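PDB 6U1R: SxtG from Microseira wollei, which probably transfers an amidino group, as glycine amidinotransferases do, to a precursor in the biosynthesis of the paralytic shellfish toxin saxitoxin. Local coordinates for residues R136-V141 with R154-E159; A217-C222 with H232-L237; G223-G228 with P290-S295; H253-Q258 with L263-T268. All coordinates share one frame; numbering follows the deposited sequence.

Interaction 1 of 4, residues R136-V141 with R154-E159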
loop_
_atom_site.group_PDB
_atom_site.type_symbol
_atom_site.label_atom_id
_atom_site.label_comp_id
_atom_site.label_asym_id
_atom_site.label_seq_id
_atom_site.Cartn_x
_atom_site.Cartn_y
_atom_site.Cartn_z
ATOM N N ARG A 136 -2.027 -6.817 15.512
ATOM C CA ARG A 136 -0.672 -6.296 15.663
ATOM C C ARG A 136 0.224 -6.661 14.477
ATOM O O ARG A 136 1.208 -5.967 14.205
ATOM C CB ARG A 136 -0.064 -6.837 16.969
ATOM C CG ARG A 136 1.304 -6.286 17.366
ATOM C CD ARG A 136 1.241 -4.906 17.994
ATOM N NE ARG A 136 0.332 -4.847 19.144
ATOM C CZ ARG A 136 0.122 -3.748 19.866
ATOM N NH1 ARG A 136 0.805 -2.637 19.603
ATOM N NH2 ARG A 136 -0.744 -3.759 20.866
ATOM N N ASP A 137 -0.068 -7.767 13.783
ATOM C CA ASP A 137 0.795 -8.195 12.677
ATOM C C ASP A 137 0.627 -7.335 11.429
ATOM O O ASP A 137 1.551 -7.240 10.611
ATOM C CB ASP A 137 0.488 -9.648 12.283
ATOM C CG ASP A 137 0.718 -10.642 13.397
ATOM O OD1 ASP A 137 1.251 -10.252 14.471
ATOM O OD2 ASP A 137 0.359 -11.839 13.191
ATOM N N VAL A 138 -0.539 -6.723 11.257
ATOM C CA VAL A 138 -1.013 -6.270 9.954
ATOM C C VAL A 138 -0.788 -4.776 9.784
ATOM O O VAL A 138 -0.637 -4.286 8.659
ATOM C CB VAL A 138 -2.507 -6.627 9.797
ATOM C CG1 VAL A 138 -3.074 -6.116 8.462
ATOM C CG2 VAL A 138 -2.684 -8.143 9.929
ATOM N N PHE A 139 -0.772 -4.038 10.902
ATOM C CA PHE A 139 -0.731 -2.578 10.902
ATOM C C PHE A 139 0.250 -2.073 11.948
ATOM O O PHE A 139 0.330 -2.631 13.039
ATOM C CB PHE A 139 -2.078 -1.930 11.259
ATOM C CG PHE A 139 -3.264 -2.467 10.500
ATOM C CD1 PHE A 139 -3.557 -1.986 9.244
ATOM C CD2 PHE A 139 -4.081 -3.433 11.055
ATOM C CE1 PHE A 139 -4.664 -2.449 8.543
ATOM C CE2 PHE A 139 -5.191 -3.918 10.346
ATOM C CZ PHE A 139 -5.468 -3.422 9.092
ATOM N N LEU A 140 0.924 -0.980 11.631
ATOM C CA LEU A 140 1.670 -0.180 12.586
ATOM C C LEU A 140 0.896 1.094 12.875
ATOM O O LEU A 140 0.361 1.719 11.950
ATOM C CB LEU A 140 3.030 0.228 12.041
ATOM C CG LEU A 140 4.154 -0.763 11.920
ATOM C CD1 LEU A 140 5.239 -0.103 11.022
ATOM C CD2 LEU A 140 4.682 -1.075 13.306
ATOM N N VAL A 141 0.849 1.489 14.141
ATOM C CA VAL A 141 0.322 2.794 14.525
ATOM C C VAL A 141 1.507 3.659 14.917
ATOM O O VAL A 141 2.196 3.361 15.904
ATOM C CB VAL A 141 -0.689 2.711 15.679
ATOM C CG1 VAL A 141 -1.259 4.107 15.943
ATOM C CG2 VAL A 141 -1.791 1.753 15.359
ATOM N N ARG A 154 1.675 -14.963 1.721
ATOM C CA ARG A 154 0.641 -14.898 0.696
ATOM C C ARG A 154 -0.763 -15.087 1.257
ATOM O O ARG A 154 -1.699 -14.440 0.799
ATOM C CB ARG A 154 0.910 -15.964 -0.372
ATOM C CG ARG A 154 2.123 -15.698 -1.240
ATOM C CD ARG A 154 2.472 -16.960 -2.014
ATOM N NE ARG A 154 3.500 -16.724 -3.025
ATOM C CZ ARG A 154 4.245 -17.682 -3.566
ATOM N NH1 ARG A 154 4.085 -18.958 -3.183
ATOM N NH2 ARG A 154 5.141 -17.372 -4.499
ATOM N N ASN A 155 -0.946 -15.995 2.218
ATOM C CA ASN A 155 -2.297 -16.224 2.722
ATOM C C ASN A 155 -2.850 -15.028 3.482
ATOM O O ASN A 155 -4.057 -14.978 3.739
ATOM C CB ASN A 155 -2.320 -17.457 3.613
ATOM C CG ASN A 155 -2.028 -18.721 2.851
ATOM O OD1 ASN A 155 -0.871 -19.056 2.631
ATOM N ND2 ASN A 155 -3.083 -19.426 2.414
ATOM N N ARG A 156 -2.001 -14.079 3.867
ATOM C CA ARG A 156 -2.431 -12.901 4.614
ATOM C C ARG A 156 -2.581 -11.658 3.736
ATOM O O ARG A 156 -2.758 -10.561 4.260
ATOM C CB ARG A 156 -1.442 -12.657 5.770
ATOM C CG ARG A 156 -1.151 -13.925 6.575
ATOM C CD ARG A 156 -0.341 -13.650 7.832
ATOM N NE ARG A 156 -1.135 -13.004 8.875
ATOM C CZ ARG A 156 -0.701 -12.780 10.110
ATOM N NH1 ARG A 156 0.519 -13.150 10.460
ATOM N NH2 ARG A 156 -1.509 -12.213 11.002
ATOM N N TYR A 157 -2.598 -11.827 2.408
ATOM C CA TYR A 157 -2.614 -10.715 1.455
ATOM C C TYR A 157 -3.791 -9.772 1.668
ATOM O O TYR A 157 -3.691 -8.570 1.377
ATOM C CB TYR A 157 -2.708 -11.281 0.044
ATOM C CG TYR A 157 -1.959 -10.556 -1.062
ATOM C CD1 TYR A 157 -0.597 -10.325 -0.977
ATOM C CD2 TYR A 157 -2.612 -10.198 -2.227
ATOM C CE1 TYR A 157 0.084 -9.724 -2.021
ATOM C CE2 TYR A 157 -1.957 -9.608 -3.266
ATOM C CZ TYR A 157 -0.604 -9.383 -3.171
ATOM O OH TYR A 157 0.014 -8.784 -4.251
ATOM N N PHE A 158 -4.931 -10.300 2.103
ATOM C CA PHE A 158 -6.152 -9.523 2.262
ATOM C C PHE A 158 -6.590 -9.448 3.718
ATOM O O PHE A 158 -7.769 -9.208 4.010
ATOM C CB PHE A 158 -7.264 -10.107 1.386
ATOM C CG PHE A 158 -6.998 -9.952 -0.079
ATOM C CD1 PHE A 158 -7.048 -8.700 -0.659
ATOM C CD2 PHE A 158 -6.653 -11.042 -0.870
ATOM C CE1 PHE A 158 -6.786 -8.517 -2.000
ATOM C CE2 PHE A 158 -6.376 -10.857 -2.226
ATOM C CZ PHE A 158 -6.444 -9.600 -2.785
ATOM N N GLU A 159 -5.661 -9.622 4.642
ATOM C CA GLU A 159 -6.064 -9.634 6.032
ATOM C C GLU A 159 -6.529 -8.267 6.511
ATOM O O GLU A 159 -7.255 -8.200 7.508
ATOM C CB GLU A 159 -4.920 -10.146 6.901
ATOM C CG GLU A 159 -5.373 -10.586 8.260
ATOM C CD GLU A 159 -4.375 -11.515 8.925
ATOM O OE1 GLU A 159 -3.891 -12.462 8.261
ATOM O OE2 GLU A 159 -4.035 -11.304 10.118
#
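R156 offers its guanidinium to two carboxylates at once, D137 across the contact and E159 from its own β turn. Toward D137 the group is turned end-on and the bond is forked: NH1 and NH2 both donate to the single oxygen OD2, NH2 at 2.9 Å from it. OD2 is approached on its anti side, and the carboxylate and guanidinium planes stand steeply to each other, 77° apart. The bonds to E159 are straighter, with N-H...O angles near 170°. Side-on and from the syn side, NE donates to E159 OE1 at 2.9 Å and NH2 to E159 OE2 at 2.8 Å, so NH2 is shared by the two acids. A type I turn from R156 to E159 brings these two chains together, and the bend of R156 at chi3 (74°) swings its guanidinium to the extended glutamate. The resulting salt-bridge network joins the helix 135-138 to the loop after strand 145-148, in the amidinotransferase core beside the predicted active site, where D137 also touches H264 and R156 lies near D215. V138 adds a methyl contact: its CG2, turned anti to the carbonyl carbon, packs 3.4 Å from E159 OE2.

Interaction 2 of 4, residues A217-C222 with H232-L237; sequences ADFVRC and HVTNSL
D218 OD2 is held by two hydroxyls, T234 OG1 across the contact and S231 OG just ahead of the 232-237 segment. The threonine bond is short, 2.7 Å from T234 OG1 to D218 OD2, and the hydroxyl is the donor. Meeting the aspartate head-on, it reaches the oxygen on the anti side, 21° out of the carboxylate plane. T234 has OG1 beside its own backbone N (chi1 -67°), which turns the hydroxyl to the aspartate and sends CG2 the other way, to F219. There the methyl lies 4.2 Å from F219 CZ, at an oblique angle to the ring. V233 closes in on the same carboxylate oxygen with a methyl, CG2 standing 3.5 Å from D218 OD2, so the buried oxygen has an apolar neighbour as well as its hydroxyl partners. The second oxygen, OD1, accepts from Q229 NE2. With both oxygens engaged, the carboxylate is probably fixed in its rotation. The side chain of D218 comes within about 4 Å of that of H264, and the side chain of V233 within about 3 Å of that of D215, both predicted active-site residues; this is consistent with a second-shell place, as is a weak hydrogen bond from H264 N to D218 OD1. D218 immediately precedes strand 219-222, an outer strand of a three-stranded mixed sheet, and T234 stands just before helix 236-245, which N235 caps at its N-terminus. F219 and T234 both pack on I239 of that helix, so the contact ties the start of the strand to the start of the helix.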
loop_
_atom_site.group_PDB
_atom_site.type_symbol
_atom_site.label_atom_id
_atom_site.label_comp_id
_atom_site.label_asym_id
_atom_site.label_seq_id
_atom_site.Cartn_x
_atom_site.Cartn_y
_atom_site.Cartn_z
ATOM N N ALA A 217 4.420 -6.534 13.551
ATOM C CA ALA A 217 4.769 -7.049 14.870
ATOM C C ALA A 217 6.232 -7.456 14.990
ATOM O O ALA A 217 6.641 -7.910 16.070
ATOM C CB ALA A 217 3.869 -8.232 15.215
ATOM N N ASP A 218 7.043 -7.283 13.938
ATOM C CA ASP A 218 8.495 -7.359 14.094
ATOM C C ASP A 218 9.101 -6.051 14.625
ATOM O O ASP A 218 10.342 -5.939 14.683
ATOM C CB ASP A 218 9.169 -7.738 12.765
ATOM C CG ASP A 218 9.259 -9.244 12.563
ATOM O OD1 ASP A 218 9.570 -9.952 13.550
ATOM O OD2 ASP A 218 9.000 -9.708 11.426
ATOM N N PHE A 219 8.258 -5.094 15.042
ATOM C CA PHE A 219 8.693 -3.806 15.578
ATOM C C PHE A 219 7.965 -3.482 16.880
ATOM O O PHE A 219 6.794 -3.840 17.057
ATOM C CB PHE A 219 8.455 -2.678 14.568
ATOM C CG PHE A 219 9.139 -2.903 13.255
ATOM C CD1 PHE A 219 8.521 -3.637 12.256
ATOM C CD2 PHE A 219 10.408 -2.408 13.027
ATOM C CE1 PHE A 219 9.145 -3.862 11.062
ATOM C CE2 PHE A 219 11.036 -2.623 11.812
ATOM C CZ PHE A 219 10.411 -3.358 10.834
ATOM N N VAL A 220 8.678 -2.823 17.804
ATOM C CA VAL A 220 8.078 -2.257 19.011
ATOM C C VAL A 220 8.493 -0.795 19.111
ATOM O O VAL A 220 9.557 -0.399 18.623
ATOM C CB VAL A 220 8.466 -3.031 20.292
ATOM C CG1 VAL A 220 7.683 -4.316 20.370
ATOM C CG2 VAL A 220 9.970 -3.306 20.332
ATOM N N ARG A 221 7.633 0.021 19.738
ATOM C CA ARG A 221 7.689 1.483 19.615
ATOM C C ARG A 221 8.062 2.167 20.928
ATOM O O ARG A 221 7.383 1.972 21.944
ATOM C CB ARG A 221 6.333 2.004 19.138
ATOM C CG ARG A 221 5.974 1.567 17.682
ATOM C CD ARG A 221 4.501 1.729 17.334
ATOM N NE ARG A 221 3.724 1.024 18.341
ATOM C CZ ARG A 221 2.735 1.540 19.055
ATOM N NH1 ARG A 221 2.267 2.771 18.819
ATOM N NH2 ARG A 221 2.198 0.798 20.013
ATOM N N CYS A 222 9.096 3.025 20.876
ATOM C CA CYS A 222 9.557 3.829 22.023
ATOM C C CYS A 222 9.682 5.309 21.639
ATOM O O CYS A 222 10.750 5.911 21.747
ATOM C CB CYS A 222 10.908 3.356 22.550
ATOM S SG CYS A 222 10.885 1.673 23.178
ATOM N N HIS A 232 11.706 -14.392 9.531
ATOM C CA HIS A 232 11.251 -15.126 8.356
ATOM C C HIS A 232 10.266 -14.352 7.489
ATOM O O HIS A 232 9.969 -14.833 6.395
ATOM C CB HIS A 232 10.655 -16.457 8.770
ATOM C CG HIS A 232 11.694 -17.431 9.228
ATOM N ND1 HIS A 232 12.710 -17.864 8.405
ATOM C CD2 HIS A 232 11.907 -18.020 10.429
ATOM C CE1 HIS A 232 13.487 -18.701 9.066
ATOM N NE2 HIS A 232 13.022 -18.817 10.298
ATOM N N VAL A 233 9.775 -13.182 7.908
ATOM C CA VAL A 233 8.896 -12.381 7.066
ATOM C C VAL A 233 9.394 -10.953 6.831
ATOM O O VAL A 233 8.903 -10.304 5.898
ATOM C CB VAL A 233 7.452 -12.347 7.621
ATOM C CG1 VAL A 233 6.873 -13.751 7.672
ATOM C CG2 VAL A 233 7.411 -11.681 8.991
ATOM N N THR A 234 10.349 -10.444 7.607
ATOM C CA THR A 234 10.808 -9.059 7.501
ATOM C C THR A 234 12.248 -9.063 6.996
ATOM O O THR A 234 13.121 -9.643 7.645
ATOM C CB THR A 234 10.706 -8.348 8.856
ATOM O OG1 THR A 234 9.322 -8.211 9.223
ATOM C CG2 THR A 234 11.323 -6.958 8.793
ATOM N N ASN A 235 12.489 -8.445 5.838
ATOM C CA ASN A 235 13.820 -8.387 5.253
ATOM C C ASN A 235 14.398 -6.977 5.325
ATOM O O ASN A 235 13.796 -6.043 5.862
ATOM C CB ASN A 235 13.813 -8.921 3.807
ATOM C CG ASN A 235 12.966 -8.093 2.853
ATOM O OD1 ASN A 235 12.349 -7.093 3.228
ATOM N ND2 ASN A 235 12.920 -8.525 1.602
ATOM N N SER A 236 15.631 -6.839 4.830
ATOM C CA SER A 236 16.317 -5.554 4.939
ATOM C C SER A 236 15.611 -4.483 4.118
ATOM O O SER A 236 15.544 -3.322 4.537
ATOM C CB SER A 236 17.790 -5.690 4.509
ATOM O OG SER A 236 18.544 -6.455 5.446
ATOM N N LEU A 237 15.071 -4.848 2.951
ATOM C CA LEU A 237 14.343 -3.868 2.137
ATOM C C LEU A 237 13.109 -3.353 2.874
ATOM O O LEU A 237 12.752 -2.172 2.764
ATOM C CB LEU A 237 13.920 -4.475 0.793
ATOM C CG LEU A 237 14.934 -4.560 -0.360
ATOM C CD1 LEU A 237 14.234 -5.111 -1.615
ATOM C CD2 LEU A 237 15.574 -3.218 -0.648
#

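Interaction 3 of 4, residues G223-G228 with P290-S295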
loop_
_atom_site.group_PDB
_atom_site.type_symbol
_atom_site.label_atom_id
_atom_site.label_comp_id
_atom_site.label_asym_id
_atom_site.label_seq_id
_atom_site.Cartn_x
_atom_site.Cartn_y
_atom_site.Cartn_z
ATOM N N GLY A 223 8.579 5.905 21.226
ATOM C CA GLY A 223 8.621 7.293 20.771
ATOM C C GLY A 223 9.430 7.421 19.500
ATOM O O GLY A 223 9.197 6.702 18.519
ATOM N N ARG A 224 10.406 8.336 19.505
ATOM C CA ARG A 224 11.223 8.576 18.323
ATOM C C ARG A 224 12.123 7.394 17.958
ATOM O O ARG A 224 12.647 7.366 16.838
ATOM C CB ARG A 224 12.102 9.815 18.519
ATOM C CG ARG A 224 11.344 11.127 18.502
ATOM C CD ARG A 224 12.262 12.317 18.295
ATOM N NE ARG A 224 11.509 13.574 18.317
ATOM C CZ ARG A 224 10.957 14.156 17.257
ATOM N NH1 ARG A 224 11.065 13.616 16.049
ATOM N NH2 ARG A 224 10.293 15.305 17.408
ATOM N N ASP A 225 12.301 6.429 18.855
ATOM C CA ASP A 225 13.142 5.265 18.610
ATOM C C ASP A 225 12.262 4.026 18.553
ATOM O O ASP A 225 11.458 3.786 19.465
ATOM C CB ASP A 225 14.218 5.138 19.691
ATOM C CG ASP A 225 15.145 6.317 19.687
ATOM O OD1 ASP A 225 16.015 6.365 18.796
ATOM O OD2 ASP A 225 14.974 7.215 20.545
ATOM N N ILE A 226 12.409 3.259 17.466
ATOM C CA ILE A 226 11.661 2.036 17.201
ATOM C C ILE A 226 12.667 0.894 17.045
ATOM O O ILE A 226 13.727 1.069 16.431
ATOM C CB ILE A 226 10.791 2.204 15.932
ATOM C CG1 ILE A 226 9.700 3.257 16.156
ATOM C CG2 ILE A 226 10.153 0.873 15.501
ATOM C CD1 ILE A 226 9.049 3.752 14.885
ATOM N N PHE A 227 12.364 -0.255 17.625
ATOM C CA PHE A 227 13.245 -1.419 17.556
ATOM C C PHE A 227 12.603 -2.494 16.692
ATOM O O PHE A 227 11.418 -2.793 16.859
ATOM C CB PHE A 227 13.541 -1.947 18.954
ATOM C CG PHE A 227 14.277 -0.960 19.795
ATOM C CD1 PHE A 227 15.661 -0.912 19.766
ATOM C CD2 PHE A 227 13.596 -0.028 20.547
ATOM C CE1 PHE A 227 16.349 0.017 20.504
ATOM C CE2 PHE A 227 14.294 0.916 21.291
ATOM C CZ PHE A 227 15.673 0.930 21.257
ATOM N N GLY A 228 13.382 -3.064 15.770
ATOM C CA GLY A 228 12.891 -4.127 14.914
ATOM C C GLY A 228 13.914 -5.240 14.799
ATOM O O GLY A 228 15.023 -5.150 15.335
ATOM N N PRO A 290 21.685 -2.941 20.816
ATOM C CA PRO A 290 22.041 -1.572 20.419
ATOM C C PRO A 290 22.465 -0.739 21.622
ATOM O O PRO A 290 21.889 -0.843 22.704
ATOM C CB PRO A 290 20.754 -1.043 19.786
ATOM C CG PRO A 290 20.064 -2.273 19.273
ATOM C CD PRO A 290 20.375 -3.353 20.277
ATOM N N LYS A 291 23.493 0.092 21.434
ATOM C CA LYS A 291 24.062 0.807 22.571
ATOM C C LYS A 291 23.098 1.832 23.159
ATOM O O LYS A 291 23.225 2.176 24.337
ATOM C CB LYS A 291 25.366 1.486 22.152
ATOM C CG LYS A 291 26.381 0.506 21.572
ATOM C CD LYS A 291 27.794 0.812 22.050
ATOM C CE LYS A 291 28.746 -0.326 21.719
ATOM N NZ LYS A 291 30.102 -0.099 22.299
ATOM N N ILE A 292 22.134 2.317 22.372
ATOM C CA ILE A 292 21.166 3.292 22.878
ATOM C C ILE A 292 20.444 2.759 24.111
ATOM O O ILE A 292 20.049 3.525 25.003
ATOM C CB ILE A 292 20.187 3.662 21.743
ATOM C CG1 ILE A 292 19.218 4.756 22.192
ATOM C CG2 ILE A 292 19.442 2.398 21.242
ATOM C CD1 ILE A 292 18.188 5.138 21.112
ATOM N N LEU A 293 20.282 1.443 24.206
ATOM C CA LEU A 293 19.586 0.875 25.351
ATOM C C LEU A 293 20.375 0.966 26.654
ATOM O O LEU A 293 19.811 0.656 27.706
ATOM C CB LEU A 293 19.227 -0.576 25.044
ATOM C CG LEU A 293 18.090 -0.700 24.024
ATOM C CD1 LEU A 293 18.072 -2.077 23.390
ATOM C CD2 LEU A 293 16.774 -0.442 24.690
ATOM N N LYS A 294 21.628 1.440 26.633
ATOM C CA LYS A 294 22.441 1.456 27.847
ATOM C C LYS A 294 21.842 2.322 28.949
ATOM O O LYS A 294 22.090 2.063 30.128
ATOM C CB LYS A 294 23.863 1.939 27.536
ATOM C CG LYS A 294 24.707 0.949 26.746
ATOM C CD LYS A 294 24.901 -0.358 27.507
ATOM C CE LYS A 294 25.948 -1.245 26.838
ATOM N NZ LYS A 294 26.263 -2.445 27.663
ATOM N N SER A 295 21.073 3.354 28.602
ATOM C CA SER A 295 20.467 4.218 29.609
ATOM C C SER A 295 19.229 3.614 30.273
ATOM O O SER A 295 18.743 4.171 31.272
ATOM C CB SER A 295 20.093 5.555 28.974
ATOM O OG SER A 295 19.121 5.355 27.979
#
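F227, on strand 225-229, pushes the rim of its ring against I292 and L293 of the 3-10 segment 291-295. Its CB points to that segment, and CG, lying anti to the carbonyl carbon (chi1 -63°), continues outward so that the far end of the ring makes the contact. CD1 passes H253 of the neighbouring strand, whose imidazole meets the phenyl ring with planes at about 30°. CE1 then reaches I292 CG2 at 4.0 Å, the methyl sitting at the ring edge near its plane, and is equally close to L293 CD1. At the tip, CZ is 3.9 Å from L293 CD2, which approaches obliquely, the leucine pointing back at the phenylalanine. Two residues earlier on the strand, D225 meets the other end of I292: the extended isoleucine lays CD1 3.4 Å from D225 OD1. That oxygen has its polar partners elsewhere, in H253 NE2 and R251 NE of strand 251-255. The contact joins the central strand of a three-stranded sheet to the segment leading into strand 297-300, well away from the predicted catalytic residues. Across it the chemistry is one of methyls against a ring and against a carboxylate oxygen, which implies cohesion by dispersion and burial, while the charge is met within the sheet.

Interaction 4 of 4, residues H253-Q258 with L263-T268; sequences HIIESQ and LHIDTT
I255, on strand 251-255, faces an irregular loop in which T268 N bonds back to I265 O at 2.8 Å, folding I265 and T268 to one side. I255 and I265 extend toward each other and touch tip to tip, CD1 to CD1 at 3.8 Å. The approach depends on their torsions. I255 holds CG1 in the crowded position between its backbone N and carbonyl carbon (chi1 70°), while I265 has CG1 anti to its N, its chain stretched to the meeting point. T268 runs antiparallel alongside I255, its CG2 3.9 Å from I255 CD1, so this one terminal methyl meets both I265 and T268. The polar branch of T268 goes elsewhere: a water links T268 OG1, at 2.7 Å, to S257 OG, at 2.6 Å, bridging the segments alongside the methyl cluster. S257 OG also bonds to C259 N. I255, S257 and I265 all pack on Q229 of the adjacent strand 225-229. Directly before I265 stands H264, predicted to be catalytic, with NE2 hydrogen-bonded to D215. The cluster holds the loop that carries H264 next to strand 251-255, the I265 side chain being about 9 Å from those of D215 and C368. H264, D215 and C368 together make up the predicted Cys-His-Asp set of an AGAT-like amidinotransferase, in which the cysteine would probably carry the amidino intermediate.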
loop_
_atom_site.group_PDB
_atom_site.type_symbol
_atom_site.label_atom_id
_atom_site.label_comp_id
_atom_site.label_asym_id
_atom_site.label_seq_id
_atom_site.Cartn_x
_atom_site.Cartn_y
_atom_site.Cartn_z
ATOM N N HIS A 253 16.080 0.974 15.037
ATOM C CA HIS A 253 17.247 0.227 15.491
ATOM C C HIS A 253 16.955 -1.253 15.315
ATOM O O HIS A 253 15.879 -1.711 15.692
ATOM C CB HIS A 253 17.531 0.521 16.960
ATOM C CG HIS A 253 17.640 1.980 17.259
ATOM N ND1 HIS A 253 18.834 2.668 17.190
ATOM C CD2 HIS A 253 16.695 2.889 17.594
ATOM C CE1 HIS A 253 18.618 3.940 17.489
ATOM N NE2 HIS A 253 17.328 4.100 17.736
ATOM N N ILE A 254 17.900 -1.997 14.758
ATOM C CA ILE A 254 17.676 -3.402 14.426
ATOM C C ILE A 254 18.454 -4.258 15.415
ATOM O O ILE A 254 19.672 -4.097 15.550
ATOM C CB ILE A 254 18.085 -3.697 12.975
ATOM C CG1 ILE A 254 17.223 -2.863 12.017
ATOM C CG2 ILE A 254 17.964 -5.190 12.656
ATOM C CD1 ILE A 254 15.673 -3.068 12.191
ATOM N N ILE A 255 17.753 -5.155 16.114
ATOM C CA ILE A 255 18.403 -6.103 17.012
ATOM C C ILE A 255 18.648 -7.409 16.265
ATOM O O ILE A 255 18.003 -7.705 15.259
ATOM C CB ILE A 255 17.585 -6.373 18.292
ATOM C CG1 ILE A 255 16.325 -7.182 17.972
ATOM C CG2 ILE A 255 17.237 -5.066 19.003
ATOM C CD1 ILE A 255 15.782 -7.937 19.132
ATOM N N GLU A 256 19.561 -8.220 16.804
ATOM C CA GLU A 256 19.820 -9.572 16.314
ATOM C C GLU A 256 19.130 -10.579 17.228
ATOM O O GLU A 256 19.411 -10.613 18.426
ATOM C CB GLU A 256 21.324 -9.845 16.272
ATOM C CG GLU A 256 22.119 -8.807 15.473
ATOM C CD GLU A 256 21.831 -8.853 13.983
ATOM O OE1 GLU A 256 21.626 -9.967 13.454
ATOM O OE2 GLU A 256 21.807 -7.774 13.339
ATOM N N SER A 257 18.207 -11.372 16.675
ATOM C CA SER A 257 17.596 -12.465 17.427
ATOM C C SER A 257 18.423 -13.734 17.265
ATOM O O SER A 257 18.926 -14.026 16.178
ATOM C CB SER A 257 16.168 -12.743 16.960
ATOM O OG SER A 257 15.603 -13.825 17.695
ATOM N N GLN A 258 18.553 -14.480 18.353
ATOM C CA GLN A 258 19.123 -15.819 18.338
ATOM C C GLN A 258 18.072 -16.908 18.118
ATOM O O GLN A 258 18.419 -18.092 18.149
ATOM C CB GLN A 258 19.864 -16.071 19.656
ATOM C CG GLN A 258 21.069 -15.143 19.860
ATOM C CD GLN A 258 21.638 -15.204 21.278
ATOM O OE1 GLN A 258 20.922 -15.470 22.250
ATOM N NE2 GLN A 258 22.930 -14.947 21.397
ATOM N N LEU A 263 9.888 -14.859 14.176
ATOM C CA LEU A 263 8.751 -14.312 13.448
ATOM C C LEU A 263 7.969 -13.485 14.475
ATOM O O LEU A 263 7.294 -14.051 15.339
ATOM C CB LEU A 263 7.909 -15.422 12.833
ATOM C CG LEU A 263 6.648 -15.148 12.004
ATOM C CD1 LEU A 263 6.517 -13.767 11.471
ATOM C CD2 LEU A 263 6.618 -16.128 10.832
ATOM N N HIS A 264 8.147 -12.166 14.413
ATOM C CA HIS A 264 7.608 -11.171 15.339
ATOM C C HIS A 264 8.514 -11.020 16.554
ATOM O O HIS A 264 9.163 -11.979 16.987
ATOM C CB HIS A 264 6.158 -11.488 15.742
ATOM C CG HIS A 264 5.253 -11.627 14.559
ATOM N ND1 HIS A 264 4.146 -12.449 14.548
ATOM C CD2 HIS A 264 5.324 -11.071 13.325
ATOM C CE1 HIS A 264 3.581 -12.402 13.353
ATOM N NE2 HIS A 264 4.263 -11.557 12.600
ATOM N N ILE A 265 8.615 -9.786 17.048
ATOM C CA ILE A 265 9.579 -9.424 18.087
ATOM C C ILE A 265 8.955 -9.382 19.487
ATOM O O ILE A 265 9.692 -9.230 20.484
ATOM C CB ILE A 265 10.240 -8.071 17.726
ATOM C CG1 ILE A 265 11.639 -7.916 18.357
ATOM C CG2 ILE A 265 9.316 -6.869 18.067
ATOM C CD1 ILE A 265 12.416 -6.667 17.839
ATOM N N ASP A 266 7.633 -9.528 19.603
ATOM C CA ASP A 266 6.959 -9.230 20.859
ATOM C C ASP A 266 6.874 -10.444 21.802
ATOM O O ASP A 266 6.052 -10.450 22.728
ATOM C CB ASP A 266 5.582 -8.566 20.609
ATOM C CG ASP A 266 4.673 -9.293 19.621
ATOM O OD1 ASP A 266 5.097 -10.228 18.924
ATOM O OD2 ASP A 266 3.475 -8.863 19.527
ATOM N N THR A 267 7.750 -11.441 21.619
ATOM C CA THR A 267 8.183 -12.325 22.698
ATOM C C THR A 267 9.692 -12.245 22.914
ATOM O O THR A 267 10.249 -13.084 23.635
ATOM C CB THR A 267 7.784 -13.791 22.455
ATOM O OG1 THR A 267 8.398 -14.295 21.271
ATOM C CG2 THR A 267 6.291 -13.941 22.341
ATOM N N THR A 268 10.356 -11.232 22.343
ATOM C CA THR A 268 11.807 -11.075 22.384
ATOM C C THR A 268 12.227 -9.799 23.095
ATOM O O THR A 268 13.086 -9.845 24.005
ATOM C CB THR A 268 12.378 -11.093 20.947
ATOM O OG1 THR A 268 12.115 -12.364 20.317
ATOM C CG2 THR A 268 13.889 -10.808 20.932
HETATM O O HOH W 1 13.109 -13.097 17.876
#

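How the interactions relate
Interactions 2, 3 and 4 share one mixed sheet: strand 219-222 pairs with 225-229 through V220 N and F227 O, 2.9 Å apart, and 225-229 pairs with 251-255 through I226 O and H253 N at 2.7 Å. Interaction 4 is nested in the chain loop closed by interaction 3, while interactions 2 and 3 alternate along the sequence. A backbone bond from I265 N to A217 O, 2.9 Å, joins interactions 2 and 4, whose centres are about 8 Å apart. Interaction 1 approaches the predicted active site: D137 OD2 is 3.3 Å from H264 CE1. Interactions 1, 2 and 4 thus converge on predicted catalytic H264 and D215, whereas interaction 3 lies outside that cluster.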